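Local coordinates for dihydropteroate synthase (Stenotrophomonas maltophilia, PDB 7L6P), which probably condenses para-aminobenzoate with 6-hydroxymethyl-7,8-dihydropterin diphosphate to form 7,8-dihydropteroate, a precursor of folate, at residues N194-L199 / G224-A229; G125-I130 / V147-M152. All coordinates share one frame; numbering follows the deposited sequence.

Interaction 1 of 2, residues N194-L199 / G224-A229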
loop_
_atom_site.group_PDB
_atom_site.type_symbol
_atom_site.label_atom_id
_atom_site.label_comp_id
_atom_site.label_asym_id
_atom_site.label_seq_id
_atom_site.Cartn_x
_atom_site.Cartn_y
_atom_site.Cartn_z
ATOM N N ASN A 194 -11.442 -28.123 -0.444
ATOM C CA ASN A 194 -12.513 -27.354 -1.049
ATOM C C ASN A 194 -13.079 -26.289 -0.118
ATOM O O ASN A 194 -14.198 -25.830 -0.343
ATOM C CB ASN A 194 -13.620 -28.289 -1.540
ATOM C CG ASN A 194 -13.295 -28.900 -2.895
ATOM O OD1 ASN A 194 -12.542 -28.323 -3.675
ATOM N ND2 ASN A 194 -13.884 -30.044 -3.194
ATOM N N LEU A 195 -12.322 -25.846 0.892
ATOM C CA LEU A 195 -12.833 -24.852 1.835
ATOM C C LEU A 195 -11.868 -23.685 2.040
ATOM O O LEU A 195 -10.662 -23.874 2.242
ATOM C CB LEU A 195 -13.149 -25.500 3.187
ATOM C CG LEU A 195 -14.348 -26.446 3.106
ATOM C CD1 LEU A 195 -14.363 -27.466 4.262
ATOM C CD2 LEU A 195 -15.637 -25.633 3.055
ATOM N N LEU A 196 -12.427 -22.475 2.045
ATOM C CA LEU A 196 -11.713 -21.258 2.388
ATOM C C LEU A 196 -12.540 -20.517 3.420
ATOM O O LEU A 196 -13.742 -20.742 3.541
ATOM C CB LEU A 196 -11.487 -20.339 1.173
ATOM C CG LEU A 196 -10.697 -20.872 -0.018
ATOM C CD1 LEU A 196 -11.547 -21.818 -0.855
ATOM C CD2 LEU A 196 -10.160 -19.710 -0.872
ATOM N N ILE A 197 -11.889 -19.618 4.154
ATOM C CA ILE A 197 -12.580 -18.730 5.074
ATOM C C ILE A 197 -12.419 -17.297 4.587
ATOM O O ILE A 197 -11.478 -16.941 3.861
ATOM C CB ILE A 197 -12.065 -18.859 6.514
ATOM C CG1 ILE A 197 -10.564 -18.585 6.532
ATOM C CG2 ILE A 197 -12.404 -20.272 7.078
ATOM C CD1 ILE A 197 -9.979 -18.489 7.909
ATOM N N ASP A 198 -13.351 -16.465 5.030
ATOM C CA ASP A 198 -13.374 -15.049 4.721
ATOM C C ASP A 198 -13.885 -14.339 5.962
ATOM O O ASP A 198 -14.949 -14.700 6.489
ATOM C CB ASP A 198 -14.276 -14.818 3.514
ATOM C CG ASP A 198 -14.416 -13.358 3.129
ATOM O OD1 ASP A 198 -13.916 -12.467 3.854
ATOM O OD2 ASP A 198 -15.084 -13.117 2.095
ATOM N N LEU A 199 -13.128 -13.348 6.447
ATOM C CA LEU A 199 -13.528 -12.711 7.697
ATOM C C LEU A 199 -14.722 -11.783 7.517
ATOM O O LEU A 199 -15.338 -11.388 8.515
ATOM C CB LEU A 199 -12.336 -11.971 8.314
ATOM C CG LEU A 199 -11.110 -12.836 8.667
ATOM C CD1 LEU A 199 -10.037 -12.023 9.374
ATOM C CD2 LEU A 199 -11.520 -14.072 9.516
ATOM N N GLY A 224 -6.345 -23.691 9.272
ATOM C CA GLY A 224 -5.767 -24.570 8.275
ATOM C C GLY A 224 -6.367 -24.510 6.888
ATOM O O GLY A 224 -6.172 -25.447 6.114
ATOM N N VAL A 225 -7.092 -23.450 6.541
ATOM C CA VAL A 225 -7.665 -23.286 5.206
ATOM C C VAL A 225 -7.238 -21.924 4.681
ATOM O O VAL A 225 -6.970 -21.002 5.466
ATOM C CB VAL A 225 -9.213 -23.389 5.226
ATOM C CG1 VAL A 225 -9.669 -24.783 5.576
ATOM C CG2 VAL A 225 -9.773 -22.402 6.204
ATOM N N PRO A 226 -7.200 -21.752 3.360
ATOM C CA PRO A 226 -6.855 -20.441 2.804
ATOM C C PRO A 226 -7.842 -19.364 3.241
ATOM O O PRO A 226 -9.040 -19.613 3.430
ATOM C CB PRO A 226 -6.912 -20.666 1.287
ATOM C CG PRO A 226 -6.671 -22.146 1.115
ATOM C CD PRO A 226 -7.324 -22.789 2.321
ATOM N N MET A 227 -7.311 -18.154 3.398
ATOM C CA MET A 227 -8.062 -17.013 3.871
ATOM C C MET A 227 -8.170 -15.989 2.754
ATOM O O MET A 227 -7.156 -15.573 2.183
ATOM C CB MET A 227 -7.402 -16.392 5.100
ATOM C CG MET A 227 -8.219 -15.236 5.707
ATOM S SD MET A 227 -7.699 -14.853 7.386
ATOM C CE MET A 227 -5.913 -14.672 7.104
ATOM N N LEU A 228 -9.397 -15.578 2.461
ATOM C CA LEU A 228 -9.677 -14.560 1.477
ATOM C C LEU A 228 -10.034 -13.268 2.201
ATOM O O LEU A 228 -10.824 -13.277 3.159
ATOM C CB LEU A 228 -10.821 -15.018 0.569
ATOM C CG LEU A 228 -11.308 -14.077 -0.541
ATOM C CD1 LEU A 228 -11.860 -14.884 -1.723
ATOM C CD2 LEU A 228 -12.377 -13.129 -0.006
ATOM N N ALA A 229 -9.483 -12.149 1.727
ATOM C CA ALA A 229 -9.737 -10.860 2.361
ATOM C C ALA A 229 -10.267 -9.899 1.319
ATOM O O ALA A 229 -9.694 -9.777 0.228
ATOM C CB ALA A 229 -8.483 -10.287 3.020
HETATM O O HOH W 1 -10.691 -12.096 5.288
#
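Ile197 is gripped through both of its backbone polar groups by 224-229: its N donates to Pro226 O (2.9 Å), and its O accepts from Leu228 N (2.9 Å, N-H...O angle 174°). This alternation is the parallel beta pairing of neighbouring barrel strands 195-198 and 227-229, whose short axes are inclined by 38°. CA-H...O contacts supplement it, one from Met227 CA to Ile197 O (3.4 Å). Farther along, Leu199 N donates to a water (3.0 Å) lying between the diverging chains; that water's approach to Leu228 O is too short to be trusted.

Among the apolar pairs, Ile197 CG2 meets Val225 CG2 at 3.5 Å, the side chains crossing at about a right angle; chi1 of 57° wedges Ile197 CG1 between its own N and carbonyl carbon, beside the same valine methyl. Leu199 CG and CD1 lie against Met227 SD, and Leu196 CG reaches Pro226 CB (4.0 Å).

Ile197 and Met227 share one sheet face, Asp198 and Leu228 the other. There Leu228 CD2 lies against Asp198 OD2 (3.4 Å), a methyl beside a carboxylate oxygen. Asp198 OD1 accepts from Gly200 N, and a bound imidazole lies near the side chain. The chemistry thus shifts from hydrocarbon packing to a carboxylate at the strand end, beside the pocket.

Interaction 2 of 2, residues G125-I130 / V147-M152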
loop_
_atom_site.group_PDB
_atom_site.type_symbol
_atom_site.label_atom_id
_atom_site.label_comp_id
_atom_site.label_asym_id
_atom_site.label_seq_id
_atom_site.Cartn_x
_atom_site.Cartn_y
_atom_site.Cartn_z
ATOM N N GLY A 125 -16.191 -22.291 -11.186
ATOM C CA GLY A 125 -15.316 -23.224 -10.501
ATOM C C GLY A 125 -15.049 -22.867 -9.054
ATOM O O GLY A 125 -14.049 -23.296 -8.469
ATOM N N MET A 126 -15.926 -22.051 -8.476
ATOM C CA MET A 126 -15.816 -21.600 -7.097
ATOM C C MET A 126 -17.134 -20.951 -6.692
ATOM O O MET A 126 -17.858 -20.415 -7.537
ATOM C CB MET A 126 -14.646 -20.623 -6.916
ATOM C CG MET A 126 -14.599 -19.994 -5.536
ATOM S SD MET A 126 -13.180 -18.944 -5.234
ATOM C CE MET A 126 -11.876 -20.172 -5.186
ATOM N N ILE A 127 -17.472 -21.079 -5.410
ATOM C CA ILE A 127 -18.627 -20.429 -4.804
ATOM C C ILE A 127 -18.121 -19.496 -3.713
ATOM O O ILE A 127 -17.357 -19.915 -2.835
ATOM C CB ILE A 127 -19.626 -21.450 -4.228
ATOM C CG1 ILE A 127 -20.256 -22.259 -5.364
ATOM C CG2 ILE A 127 -20.696 -20.750 -3.397
ATOM C CD1 ILE A 127 -21.040 -23.450 -4.911
ATOM N N ASN A 128 -18.550 -18.243 -3.759
ATOM C CA ASN A 128 -18.180 -17.237 -2.768
ATOM C C ASN A 128 -19.458 -16.831 -2.042
ATOM O O ASN A 128 -20.314 -16.157 -2.625
ATOM C CB ASN A 128 -17.515 -16.041 -3.456
ATOM C CG ASN A 128 -16.827 -15.098 -2.485
ATOM O OD1 ASN A 128 -16.531 -15.460 -1.347
ATOM N ND2 ASN A 128 -16.585 -13.863 -2.931
ATOM N N ASP A 129 -19.615 -17.259 -0.785
ATOM C CA ASP A 129 -20.904 -17.155 -0.090
ATOM C C ASP A 129 -20.816 -16.208 1.105
ATOM O O ASP A 129 -20.177 -16.531 2.114
ATOM C CB ASP A 129 -21.379 -18.535 0.361
ATOM C CG ASP A 129 -22.735 -18.486 1.084
ATOM O OD1 ASP A 129 -23.406 -17.420 1.123
ATOM O OD2 ASP A 129 -23.130 -19.531 1.615
ATOM N N ILE A 130 -21.507 -15.064 1.014
ATOM C CA ILE A 130 -21.545 -14.125 2.137
ATOM C C ILE A 130 -22.222 -14.734 3.369
ATOM O O ILE A 130 -21.977 -14.285 4.495
ATOM C CB ILE A 130 -22.266 -12.813 1.751
ATOM C CG1 ILE A 130 -23.727 -13.067 1.378
ATOM C CG2 ILE A 130 -21.561 -12.090 0.616
ATOM C CD1 ILE A 130 -24.571 -11.777 1.382
ATOM N N VAL A 147 -16.836 -27.847 -6.008
ATOM C CA VAL A 147 -15.904 -26.743 -6.217
ATOM C C VAL A 147 -15.549 -26.109 -4.878
ATOM O O VAL A 147 -16.332 -26.195 -3.923
ATOM C CB VAL A 147 -16.488 -25.716 -7.191
ATOM C CG1 VAL A 147 -16.856 -26.399 -8.486
ATOM C CG2 VAL A 147 -17.713 -25.041 -6.575
ATOM N N PRO A 148 -14.401 -25.452 -4.763
ATOM C CA PRO A 148 -14.071 -24.761 -3.507
ATOM C C PRO A 148 -15.116 -23.716 -3.137
ATOM O O PRO A 148 -15.772 -23.127 -3.996
ATOM C CB PRO A 148 -12.709 -24.118 -3.811
ATOM C CG PRO A 148 -12.103 -25.029 -4.845
ATOM C CD PRO A 148 -13.262 -25.476 -5.698
ATOM N N VAL A 149 -15.305 -23.523 -1.834
ATOM C CA VAL A 149 -16.347 -22.640 -1.316
ATOM C C VAL A 149 -15.737 -21.752 -0.241
ATOM O O VAL A 149 -15.012 -22.231 0.637
ATOM C CB VAL A 149 -17.556 -23.416 -0.746
ATOM C CG1 VAL A 149 -18.562 -22.436 -0.142
ATOM C CG2 VAL A 149 -18.226 -24.289 -1.813
ATOM N N VAL A 150 -16.014 -20.460 -0.320
ATOM C CA VAL A 150 -15.547 -19.497 0.669
ATOM C C VAL A 150 -16.611 -19.344 1.752
ATOM O O VAL A 150 -17.731 -18.909 1.475
ATOM C CB VAL A 150 -15.248 -18.145 0.010
ATOM C CG1 VAL A 150 -14.728 -17.184 1.028
ATOM C CG2 VAL A 150 -14.249 -18.330 -1.104
ATOM N N LEU A 151 -16.257 -19.665 2.990
ATOM C CA LEU A 151 -17.154 -19.455 4.114
ATOM C C LEU A 151 -16.871 -18.070 4.687
ATOM O O LEU A 151 -15.840 -17.851 5.336
ATOM C CB LEU A 151 -16.979 -20.538 5.170
ATOM C CG LEU A 151 -17.117 -21.974 4.647
ATOM C CD1 LEU A 151 -16.925 -22.999 5.774
ATOM C CD2 LEU A 151 -18.437 -22.184 3.917
ATOM N N MET A 152 -17.784 -17.140 4.449
ATOM C CA MET A 152 -17.650 -15.803 4.996
ATOM C C MET A 152 -18.393 -15.703 6.320
ATOM O O MET A 152 -19.358 -16.429 6.568
ATOM C CB MET A 152 -18.193 -14.760 4.027
ATOM C CG MET A 152 -17.610 -13.385 4.282
ATOM S SD MET A 152 -18.335 -12.093 3.260
ATOM C CE MET A 152 -19.819 -11.756 4.200
#
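Val150, Ile127 and Met152 bury the most surface where 125-130 runs alongside 147-152. Val150 stands beside Asn128 on the face lining the barrel interior, both side chains pointing the same way. Asn128 OD1 lies 3.3 Å from Val150 CB and also meets CG1, so the amide oxygen rests against the valine branch point. The amide nitrogen, ND2, donates instead to Asp69 OD2, and a bound imidazole lies close to the side chain. Val150 N bonds to Ile127 O (2.9 Å), while the bond from Asp129 N to Val150 O is weak.

Ile127 completes the firm pairing through N to Pro148 O (3.0 Å, N-H...O angle 167°). Its side chain occupies the helix-facing side, with Ile127 CB against Val149 CG2 (4.0 Å) and Ile127 CG1 against Val147 CG2, the latter side chains crossing nearly perpendicularly.

Met152 ends the contact. A bend at chi3 (82°) brings Met152 CE against Ile130 CB and, closer still, Ile130 O (3.3 Å), while Met152 N makes a weak bond to Asp129 O.

The pair belongs to the beta-alpha-beta unit of strand 126-129, helix 138-145 and strand 149-152. Helix 113-121 packs on Ile127 through Met116 and on Val147 through Val120; strand 106-109 adjoins 126-129, and strand 195-198 flanks 149-152.

Both interactions are buried pairings in the same eight-stranded parallel barrel, and each joins the two strands of a beta-alpha-beta unit. They are successive along the chain and meet at strands 149-152 and 195-198, where Leu196 O probably bonds to Leu151 N (2.8 Å) and Asp198 N to Leu151 O (2.9 Å). Interaction 2 runs nearly parallel (9°) and adds two weak bonds to its two firm ones; interaction 1 has two firm bonds between strands inclined by 38°. Polar side chains also differ: interaction 1 brings a carboxylate to the imidazole pocket and interaction 2 an amide, consistent with the active site at the C-terminal strand ends of a TIM barrel.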